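Local coordinates for heme peroxidase (Bacteroides thetaiotaomicron, PDB 2GVK), which probably uses heme and hydrogen peroxide to oxidise dyes and other substrates, as a member of the dye-decolorizing peroxidase family, at residues A[236-249]-A[262-276]. Residues are numbered along the deposited sequence; the frame is centred on the assembly and turned at random.
With EDO (1,2-ethanediol), chain H; EDO (1,2-ethanediol), chain K.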
# COMPACT_ATOMS: atom_id res chain seq x y z
N THR A 236 -28.18 20.45 -13.44
CA THR A 236 -26.73 20.87 -13.57
C THR A 236 -26.03 20.28 -14.80
O THR A 236 -24.92 20.68 -15.14
CB THR A 236 -25.89 20.51 -12.34
OG1 THR A 236 -25.91 19.09 -12.12
CG2 THR A 236 -26.39 21.25 -11.12
N ASN A 237 -26.64 19.28 -15.40
CA ASN A 237 -26.16 18.73 -16.66
C ASN A 237 -26.90 19.45 -17.73
O ASN A 237 -28.02 19.12 -18.02
N ILE A 238 -26.28 20.49 -18.29
CA ILE A 238 -27.03 21.44 -19.12
C ILE A 238 -27.27 20.95 -20.50
O ILE A 238 -28.13 21.45 -21.18
CB ILE A 238 -26.35 22.83 -19.18
CG1 ILE A 238 -25.00 22.76 -19.88
CG2 ILE A 238 -26.19 23.39 -17.77
CD1 ILE A 238 -24.38 24.13 -20.11
N GLY A 239 -26.53 19.92 -20.91
CA GLY A 239 -26.77 19.27 -22.19
C GLY A 239 -25.88 19.76 -23.30
O GLY A 239 -24.99 20.59 -23.07
N ASP A 240 -26.11 19.23 -24.52
CA ASP A 240 -25.31 19.60 -25.73
C ASP A 240 -23.81 19.34 -25.56
O ASP A 240 -22.97 19.99 -26.20
CB ASP A 240 -25.55 21.07 -26.12
CG ASP A 240 -26.96 21.32 -26.69
OD1 ASP A 240 -27.80 20.36 -26.69
OD2 ASP A 240 -27.23 22.47 -27.16
N ASP A 241 -23.47 18.33 -24.73
CA ASP A 241 -22.09 18.00 -24.43
C ASP A 241 -21.30 19.25 -23.96
O ASP A 241 -20.16 19.48 -24.37
CB ASP A 241 -21.42 17.38 -25.63
CG ASP A 241 -20.24 16.49 -25.25
OD1 ASP A 241 -20.26 15.93 -24.12
OD2 ASP A 241 -19.28 16.37 -26.07
N LEU A 242 -21.95 20.08 -23.15
CA LEU A 242 -21.30 21.17 -22.49
C LEU A 242 -21.09 20.76 -21.03
O LEU A 242 -22.05 20.48 -20.32
CB LEU A 242 -22.15 22.41 -22.56
CG LEU A 242 -22.37 22.96 -23.97
CD1 LEU A 242 -23.38 24.06 -23.93
CD2 LEU A 242 -21.07 23.44 -24.57
N LYS A 243 -19.84 20.67 -20.62
CA LYS A 243 -19.50 20.09 -19.33
C LYS A 243 -18.37 20.82 -18.70
O LYS A 243 -17.57 21.47 -19.39
CB LYS A 243 -19.10 18.62 -19.50
CG LYS A 243 -20.12 17.81 -20.22
CD LYS A 243 -19.77 16.34 -20.24
CE LYS A 243 -20.90 15.52 -20.88
NZ LYS A 243 -20.60 14.08 -20.91
N ILE A 244 -18.28 20.71 -17.38
CA ILE A 244 -17.15 21.19 -16.64
C ILE A 244 -16.59 20.04 -15.78
O ILE A 244 -17.15 18.94 -15.75
CB ILE A 244 -17.52 22.39 -15.75
CG1 ILE A 244 -18.38 21.94 -14.55
CG2 ILE A 244 -18.24 23.44 -16.58
CD1 ILE A 244 -18.71 23.08 -13.56
N VAL A 245 -15.46 20.29 -15.13
CA VAL A 245 -14.84 19.30 -14.24
C VAL A 245 -15.00 19.81 -12.83
O VAL A 245 -14.46 20.85 -12.48
CB VAL A 245 -13.36 19.11 -14.57
CG1 VAL A 245 -12.68 18.21 -13.53
CG2 VAL A 245 -13.21 18.56 -15.97
N ARG A 246 -15.74 19.08 -12.01
CA ARG A 246 -16.21 19.58 -10.73
C ARG A 246 -15.64 18.76 -9.58
O ARG A 246 -15.54 17.54 -9.67
CB ARG A 246 -17.74 19.58 -10.67
CG ARG A 246 -18.40 20.41 -11.76
CD ARG A 246 -19.91 20.52 -11.63
NE ARG A 246 -20.61 19.52 -12.42
CZ ARG A 246 -21.85 19.12 -12.20
NH1 ARG A 246 -22.54 19.63 -11.19
NH2 ARG A 246 -22.40 18.20 -12.98
N ALA A 247 -15.33 19.42 -8.47
CA ALA A 247 -15.45 18.80 -7.14
C ALA A 247 -16.59 19.37 -6.30
O ALA A 247 -17.02 20.51 -6.49
CB ALA A 247 -14.13 18.88 -6.40
N ASN A 248 -17.08 18.55 -5.37
CA ASN A 248 -17.86 19.03 -4.25
C ASN A 248 -17.30 18.49 -2.93
O ASN A 248 -17.84 17.53 -2.36
CB ASN A 248 -19.32 18.61 -4.40
CG ASN A 248 -20.05 19.41 -5.47
OD1 ASN A 248 -20.62 20.46 -5.20
ND2 ASN A 248 -20.03 18.90 -6.69
N MSE A 249 -16.22 19.12 -2.46
CA MSE A 249 -15.41 18.57 -1.38
C MSE A 249 -16.05 18.86 -0.04
O MSE A 249 -16.38 19.99 0.27
CB MSE A 249 -14.01 19.19 -1.40
CG MSE A 249 -13.19 18.85 -2.62
SE MSE A 249 -13.27 16.94 -3.03
CE MSE A 249 -12.04 16.32 -1.73
N TYR A 262 -17.59 22.37 -0.48
CA TYR A 262 -16.84 23.37 -1.20
C TYR A 262 -16.86 22.99 -2.67
O TYR A 262 -16.23 22.01 -3.08
CB TYR A 262 -15.39 23.45 -0.66
CG TYR A 262 -14.69 24.77 -0.97
CD1 TYR A 262 -14.26 25.06 -2.27
CD2 TYR A 262 -14.49 25.74 0.01
CE1 TYR A 262 -13.67 26.25 -2.57
CE2 TYR A 262 -13.89 26.95 -0.29
CZ TYR A 262 -13.50 27.20 -1.60
OH TYR A 262 -12.87 28.39 -1.94
N PHE A 263 -17.68 23.70 -3.43
CA PHE A 263 -17.78 23.50 -4.85
C PHE A 263 -16.63 24.16 -5.56
O PHE A 263 -16.32 25.34 -5.30
CB PHE A 263 -19.09 24.08 -5.40
CG PHE A 263 -19.16 24.09 -6.89
CD1 PHE A 263 -19.49 22.96 -7.58
CD2 PHE A 263 -18.80 25.21 -7.60
CE1 PHE A 263 -19.50 22.96 -9.01
CE2 PHE A 263 -18.81 25.20 -9.02
CZ PHE A 263 -19.18 24.07 -9.69
N ILE A 264 -15.99 23.42 -6.46
CA ILE A 264 -15.01 23.99 -7.34
C ILE A 264 -15.17 23.36 -8.73
O ILE A 264 -15.24 22.14 -8.86
CB ILE A 264 -13.56 23.81 -6.78
CG1 ILE A 264 -12.55 24.46 -7.69
CG2 ILE A 264 -13.25 22.32 -6.56
CD1 ILE A 264 -11.24 24.71 -7.04
N GLY A 265 -15.31 24.20 -9.74
CA GLY A 265 -15.57 23.76 -11.10
C GLY A 265 -14.64 24.42 -12.08
O GLY A 265 -14.58 25.67 -12.15
N TYR A 266 -13.86 23.61 -12.78
CA TYR A 266 -12.95 24.07 -13.82
C TYR A 266 -13.60 23.93 -15.20
O TYR A 266 -14.17 22.85 -15.54
CB TYR A 266 -11.67 23.25 -13.80
CG TYR A 266 -10.80 23.43 -12.58
CD1 TYR A 266 -9.82 24.41 -12.55
CD2 TYR A 266 -10.92 22.59 -11.49
CE1 TYR A 266 -9.00 24.58 -11.45
CE2 TYR A 266 -10.09 22.76 -10.35
CZ TYR A 266 -9.12 23.74 -10.36
OH TYR A 266 -8.26 23.91 -9.27
N ALA A 267 -13.49 24.98 -16.01
CA ALA A 267 -14.18 25.01 -17.32
C ALA A 267 -13.36 25.67 -18.39
O ALA A 267 -12.74 26.72 -18.16
CB ALA A 267 -15.49 25.72 -17.21
N SER A 268 -13.45 25.12 -19.60
CA SER A 268 -12.87 25.73 -20.80
C SER A 268 -13.57 27.08 -21.11
O SER A 268 -13.00 27.95 -21.77
CB SER A 268 -13.01 24.78 -22.00
OG SER A 268 -14.38 24.54 -22.30
N THR A 269 -14.84 27.17 -20.73
CA THR A 269 -15.62 28.39 -20.89
C THR A 269 -16.51 28.61 -19.68
O THR A 269 -17.32 27.74 -19.33
CB THR A 269 -16.48 28.38 -22.22
OG1 THR A 269 -17.35 29.52 -22.25
CG2 THR A 269 -17.31 27.12 -22.34
N PHE A 270 -16.40 29.76 -19.06
CA PHE A 270 -17.21 30.06 -17.89
C PHE A 270 -18.72 30.10 -18.23
O PHE A 270 -19.54 29.88 -17.37
CB PHE A 270 -16.77 31.36 -17.22
CG PHE A 270 -17.54 31.67 -15.96
CD1 PHE A 270 -17.56 30.76 -14.88
CD2 PHE A 270 -18.26 32.85 -15.84
CE1 PHE A 270 -18.28 31.04 -13.74
CE2 PHE A 270 -18.97 33.13 -14.69
CZ PHE A 270 -18.97 32.22 -13.63
N SER A 271 -19.05 30.32 -19.51
CA SER A 271 -20.45 30.35 -19.95
C SER A 271 -21.18 29.04 -19.59
O SER A 271 -22.36 29.06 -19.29
CB SER A 271 -20.54 30.64 -21.47
OG SER A 271 -19.99 29.60 -22.26
N THR A 272 -20.48 27.93 -19.58
CA THR A 272 -21.10 26.66 -19.21
C THR A 272 -21.44 26.65 -17.72
O THR A 272 -22.56 26.29 -17.31
CB THR A 272 -20.20 25.48 -19.56
OG1 THR A 272 -20.09 25.38 -21.00
CG2 THR A 272 -20.75 24.18 -19.02
N THR A 273 -20.47 27.05 -16.92
CA THR A 273 -20.67 27.11 -15.48
C THR A 273 -21.80 28.08 -15.15
O THR A 273 -22.68 27.77 -14.34
CB THR A 273 -19.39 27.57 -14.76
OG1 THR A 273 -18.29 26.79 -15.23
CG2 THR A 273 -19.53 27.42 -13.24
N ARG A 274 -21.83 29.21 -15.84
CA ARG A 274 -22.84 30.21 -15.57
C ARG A 274 -24.22 29.70 -15.97
O ARG A 274 -25.18 29.91 -15.24
CB ARG A 274 -22.54 31.55 -16.24
CG ARG A 274 -23.50 32.63 -15.74
CD ARG A 274 -23.24 34.02 -16.28
NE ARG A 274 -24.40 34.88 -15.99
CZ ARG A 274 -24.63 35.48 -14.81
NH1 ARG A 274 -23.75 35.40 -13.83
NH2 ARG A 274 -25.73 36.20 -14.65
N ARG A 275 -24.31 28.96 -17.06
CA ARG A 275 -25.59 28.39 -17.48
C ARG A 275 -26.10 27.37 -16.46
O ARG A 275 -27.30 27.31 -16.16
CB ARG A 275 -25.49 27.76 -18.86
CG ARG A 275 -26.74 27.01 -19.31
CD ARG A 275 -27.09 27.19 -20.78
NE ARG A 275 -27.21 28.59 -21.15
CZ ARG A 275 -27.62 29.01 -22.34
NH1 ARG A 275 -27.96 28.13 -23.28
NH2 ARG A 275 -27.70 30.31 -22.60
N MSE A 276 -25.18 26.56 -15.94
CA MSE A 276 -25.48 25.60 -14.87
C MSE A 276 -26.05 26.34 -13.65
O MSE A 276 -27.07 25.96 -13.10
CB MSE A 276 -24.20 24.85 -14.49
CG MSE A 276 -24.38 23.83 -13.40
SE MSE A 276 -22.66 23.24 -12.68
CE MSE A 276 -22.28 24.81 -11.53
C1 EDO H . -22.88 22.65 -8.73
O1 EDO H . -22.73 24.00 -8.20
C2 EDO H . -22.60 21.59 -7.63
O2 EDO H . -22.19 20.31 -8.25
C1 EDO K . -17.33 22.48 -24.21
O1 EDO K . -17.50 23.82 -24.72
C2 EDO K . -16.07 21.85 -24.78
O2 EDO K . -14.91 22.48 -24.23
O HOH W 1 -16.50 23.97 -20.42
O HOH W 2 -18.59 23.42 -22.01
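Thr236 rests alongside selenomethionine Met276, their CA atoms 5.1 Å apart, where the loop before the strand meets helix 270-281. Two residues on, Ile238 lies against one side of that helix: CG2 packs on Met276 CA, while CD1 fits between Thr272 CG2 and the CG of Arg275. Beyond the turn, water joins the pieces, one molecule linking Lys243 O to Ser268 OG, while a second is held by Thr272 OG1 and accepts weakly from Lys243 N. Ile244 makes the broadest contact with the other segment. With CG2 anti to its carbonyl carbon and CG1 at chi1 72°, its branches part: CG2 touches Ala267 CB and Thr272 CG2, each at 3.6 Å, and CD1 reaches the Phe263 ring edge and Gly265 CA. Six backbone hydrogen bonds then pair Val245, Ala247 and Met249 with Tyr266, Ile264 and Tyr262; Val245 N to Tyr266 O is nearly straight (178°). Arg246 CD meets the edge of Phe263 in plane, 3.6 Å from CE1, and Asn248 OD1 comes to that edge at CD1, while ethanediol O1 sits over a face. Asn248 ND2 donates to ethanediol O2 and to Asp158 OD2. This is an antiparallel beta hairpin backed by the helix that follows it, within the C-terminal half of the ferredoxin-like DyP fold.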